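Local atomic coordinates of putative D-alanine N-acetyltransferase of GNAT family (Desulfovibrio desulfuricans subsp. desulfuricans, PDB entry 2R7H), a protein that is probably an acyltransferase of the GNAT family, moving an acyl group other than an aminoacyl group on to a substrate that has not been established. Residues F43-P46 and E47-D50; G86-P89 and A90-G93. One frame throughout, in Å; residues are numbered along the deposited sequence. Where two conformers were deposited one is given.

Interaction 1 (F43-P46 and E47-D50)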
loop_
_atom_site.group_PDB
_atom_site.type_symbol
_atom_site.label_atom_id
_atom_site.label_comp_id
_atom_site.label_asym_id
_atom_site.label_seq_id
_atom_site.Cartn_x
_atom_site.Cartn_y
_atom_site.Cartn_z
ATOM N N PHE B 43 4.761 17.841 10.191
ATOM C CA PHE B 43 3.882 16.710 9.930
ATOM C C PHE B 43 4.673 15.423 9.783
ATOM O O PHE B 43 4.093 14.365 9.519
ATOM C CB PHE B 43 3.022 16.980 8.676
ATOM C CG PHE B 43 1.855 17.865 8.947
ATOM C CD1 PHE B 43 2.024 19.222 9.114
ATOM C CD2 PHE B 43 0.587 17.333 9.068
ATOM C CE1 PHE B 43 0.941 20.046 9.412
ATOM C CE2 PHE B 43 -0.507 18.147 9.358
ATOM C CZ PHE B 43 -0.326 19.506 9.533
ATOM N N PHE B 44 5.980 15.483 9.990
ATOM C CA PHE B 44 6.794 14.317 9.819
ATOM C C PHE B 44 7.616 14.038 11.062
ATOM O O PHE B 44 8.442 14.852 11.441
ATOM C CB PHE B 44 7.741 14.486 8.634
ATOM C CG PHE B 44 7.069 14.453 7.262
ATOM C CD1 PHE B 44 6.355 15.557 6.791
ATOM C CD2 PHE B 44 7.268 13.357 6.384
ATOM C CE1 PHE B 44 5.775 15.545 5.493
ATOM C CE2 PHE B 44 6.698 13.344 5.063
ATOM C CZ PHE B 44 5.963 14.432 4.635
ATOM N N THR B 45 7.385 12.885 11.672
ATOM C CA THR B 45 8.164 12.464 12.800
ATOM C C THR B 45 9.525 12.118 12.166
ATOM O O THR B 45 9.638 12.009 10.939
ATOM C CB THR B 45 7.560 11.217 13.442
ATOM O OG1 THR B 45 7.482 10.187 12.456
ATOM C CG2 THR B 45 6.167 11.500 14.011
ATOM N N PRO B 46 10.577 12.002 12.966
ATOM C CA PRO B 46 11.848 11.638 12.338
ATOM C C PRO B 46 11.784 10.402 11.441
ATOM O O PRO B 46 12.431 10.370 10.405
ATOM C CB PRO B 46 12.778 11.415 13.539
ATOM C CG PRO B 46 12.199 12.270 14.618
ATOM C CD PRO B 46 10.706 12.214 14.415
ATOM N N GLU B 47 10.986 9.417 11.854
ATOM C CA GLU B 47 10.785 8.160 11.141
ATOM C C GLU B 47 10.131 8.447 9.769
ATOM O O GLU B 47 10.514 7.881 8.756
ATOM C CB GLU B 47 9.968 7.212 12.050
ATOM C CG GLU B 47 9.842 5.786 11.554
ATOM C CD GLU B 47 9.141 4.833 12.548
ATOM O OE1 GLU B 47 8.849 5.246 13.692
ATOM O OE2 GLU B 47 8.894 3.657 12.170
ATOM N N GLU B 48 9.187 9.372 9.749
ATOM C CA GLU B 48 8.525 9.792 8.529
ATOM C C GLU B 48 9.472 10.625 7.655
ATOM O O GLU B 48 9.430 10.494 6.439
ATOM C CB GLU B 48 7.256 10.566 8.872
ATOM C CG GLU B 48 6.241 9.654 9.558
ATOM C CD GLU B 48 5.065 10.369 10.165
ATOM O OE1 GLU B 48 5.052 11.610 10.231
ATOM O OE2 GLU B 48 4.140 9.658 10.616
ATOM N N ALA B 49 10.295 11.497 8.244
ATOM C CA ALA B 49 11.270 12.274 7.484
ATOM C C ALA B 49 12.307 11.299 6.863
ATOM O O ALA B 49 12.834 11.542 5.762
ATOM C CB ALA B 49 11.970 13.406 8.374
ATOM N N ASP B 50 12.604 10.196 7.557
ATOM C CA ASP B 50 13.527 9.173 7.029
ATOM C C ASP B 50 12.954 8.541 5.788
ATOM O O ASP B 50 13.687 8.277 4.834
ATOM C CB ASP B 50 13.766 8.020 8.016
ATOM C CG ASP B 50 14.513 8.419 9.269
ATOM O OD1 ASP B 50 15.366 9.309 9.214
ATOM O OD2 ASP B 50 14.290 7.753 10.309
#

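Interaction 2 (G86-P89 and A90-G93)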
loop_
_atom_site.group_PDB
_atom_site.type_symbol
_atom_site.label_atom_id
_atom_site.label_comp_id
_atom_site.label_asym_id
_atom_site.label_seq_id
_atom_site.Cartn_x
_atom_site.Cartn_y
_atom_site.Cartn_z
ATOM N N GLY B 86 3.511 8.156 -7.346
ATOM C CA GLY B 86 3.932 7.016 -8.145
ATOM C C GLY B 86 2.819 6.103 -8.564
ATOM O O GLY B 86 1.719 6.182 -8.037
ATOM N N PRO B 87 3.087 5.234 -9.562
ATOM C CA PRO B 87 1.989 4.334 -9.930
ATOM C C PRO B 87 1.681 3.306 -8.846
ATOM O O PRO B 87 2.576 2.802 -8.157
ATOM C CB PRO B 87 2.507 3.634 -11.168
ATOM C CG PRO B 87 4.027 3.609 -10.969
ATOM C CD PRO B 87 4.278 4.992 -10.386
ATOM N N THR B 88 0.406 3.010 -8.663
ATOM C CA THR B 88 0.033 2.036 -7.662
ATOM C C THR B 88 0.361 0.611 -8.171
ATOM O O THR B 88 -0.025 0.261 -9.292
ATOM C CB THR B 88 -1.454 2.104 -7.391
ATOM O OG1 THR B 88 -1.787 3.472 -7.087
ATOM C CG2 THR B 88 -1.793 1.224 -6.232
ATOM N N PRO B 89 1.108 -0.181 -7.384
ATOM C CA PRO B 89 1.415 -1.536 -7.798
ATOM C C PRO B 89 0.178 -2.354 -8.108
ATOM O O PRO B 89 -0.868 -2.143 -7.495
ATOM C CB PRO B 89 2.093 -2.144 -6.553
ATOM C CG PRO B 89 2.650 -1.013 -5.804
ATOM C CD PRO B 89 1.794 0.171 -6.114
ATOM N N ALA B 90 0.296 -3.229 -9.097
ATOM C CA ALA B 90 -0.754 -4.145 -9.510
ATOM C C ALA B 90 -2.014 -3.481 -10.053
ATOM O O ALA B 90 -3.097 -4.010 -9.889
ATOM C CB ALA B 90 -1.096 -5.087 -8.310
ATOM N N THR B 91 -1.879 -2.331 -10.699
ATOM C CA THR B 91 -3.039 -1.619 -11.235
ATOM C C THR B 91 -2.659 -1.055 -12.596
ATOM O O THR B 91 -1.498 -1.001 -12.924
ATOM C CB THR B 91 -3.416 -0.397 -10.359
ATOM O OG1 THR B 91 -2.525 0.698 -10.607
ATOM C CG2 THR B 91 -3.476 -0.759 -8.873
ATOM N N GLU B 92 -3.677 -0.667 -13.370
ATOM C CA GLU B 92 -3.539 -0.051 -14.706
ATOM C C GLU B 92 -4.068 1.354 -14.583
ATOM O O GLU B 92 -5.231 1.512 -14.323
ATOM C CB GLU B 92 -4.355 -0.845 -15.775
ATOM C CG GLU B 92 -4.629 -0.172 -17.189
ATOM C CD GLU B 92 -5.937 0.698 -17.299
ATOM O OE1 GLU B 92 -7.098 0.149 -17.332
ATOM O OE2 GLU B 92 -5.793 1.939 -17.452
ATOM N N GLY B 93 -3.221 2.370 -14.696
ATOM C CA GLY B 93 -3.700 3.751 -14.645
ATOM C C GLY B 93 -4.089 4.367 -13.315
ATOM O O GLY B 93 -4.749 5.417 -13.307
HETATM O O HOH W 1 1.469 0.030 -11.750
#

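Interaction 1 (F43-P46 and E47-D50)
Two torsions bring Thr45 and Glu48 together where the helix 46-61 starts. Thr45 OG1 sits between its own backbone N and carbonyl carbon (chi1 58°), facing the first turn, while Glu48 CG lies beside its backbone N (chi1 -65°) and the rest of the chain runs out extended, carrying the carboxylate back past the cap. The exchange is reciprocal. Thr45 N donates to Glu48 OE1 at 3.0 Å, arriving well above the carboxylate plane, and Glu48 N returns a weak bond of 3.3 Å to Thr45 OG1. The Glu48 side chain slants across the threonine, its CG 3.2 Å from Thr45 OG1. Glu48 OE1 also lies 3.0 Å from Phe43 O, two acceptors facing each other, so the grip on the carboxylate comes from the amide and not from that carbonyl.

Behind the cap the helix takes over: Ala49 N reaches Thr45 O at 2.8 Å, and Asp50 N bonds to Pro46 O. The carboxylate of Asp50 bends close to that carbonyl, but its OD1 is engaged by Arg35 in a salt bridge. The Phe44 ring turns an edge to the backbone of Glu48, with Phe44 CD2 3.6 Å from Glu48 O, and its CB approaches Ala49 CB. Val38 of helix 30-41 touches both Phe44 and Ala49, and Trp99 packs edge-to-face with the Phe44 ring. This is a capping box, with Thr45 as N-cap and Glu48 as its partner, opening the second of two successive helices in a GNAT domain.

Interaction 2 (G86-P89 and A90-G93)
Thr91 folds back on Thr88 through its hydroxyl: Thr91 OG1 donates to Thr88 O at 2.9 Å, a side-chain bond across a type II beta turn that runs from Thr88 to Thr91 in the connection between the antiparallel strands 78-87 and 94-102. The backbone bond of the turn itself, from Thr91 N to Thr88 O, is weak at 3.5 Å with an N-H...O angle of only 122°, and the hydroxyl bond is the shorter of the two. The hydroxyl comes in tilted 31° from the carbonyl plane. With OG1 lodged between the backbone N and carbonyl carbon of Thr91 (chi1 78°), the methyl is left beside the N, where Thr91 CG2 packs 3.7 Å from Thr88 CG2 and also approaches Pro89 O. The two threonine side chains thus meet at an oblique angle. A water lies within hydrogen-bonding distance of Thr88 O (2.9 Å) and, more weakly, of Thr91 O (3.4 Å), though it has more acceptors in reach than protons to give.

At the corners, Pro89 has the polyproline-like backbone expected of the second residue, and Ala90 the positive phi that a type II turn needs in its third.

Further out, the Pro89 side chain is about 5 Å from a bound 2-ethoxyethanol, probably from the crystallisation liquor. Phe162 of the second subunit packs against both threonines, placing this surface loop at the dimer contact. Arg129 takes the carbonyl of Glu92, fixing the far end of the loop. The Thr88 backbone pairs with Thr94 of strand 94-102, and Thr88 OG1 is hydrogen-bonded to Asp96 OD2.

How the interactions relate
Both interactions lie at the surface of one GNAT domain, one a helix start and the other a strand-to-strand turn, and they come in series: 43-50 closes well before 86-93 opens. Their centres are 25 Å apart, and with nearest atoms about 14 Å from each other they do not touch. Interaction 1 starts helix 46-61 after helix 30-41, whereas interaction 2 joins two neighbouring antiparallel strands of the mixed sheet. Strand 94-102 relates them: it receives the chain from interaction 2 and carries Trp99, which packs on Phe44 of interaction 1 and also lines the 2-ethoxyethanol pocket. Their settings differ in the dimer, since the second subunit reaches 86-93 but not 43-50.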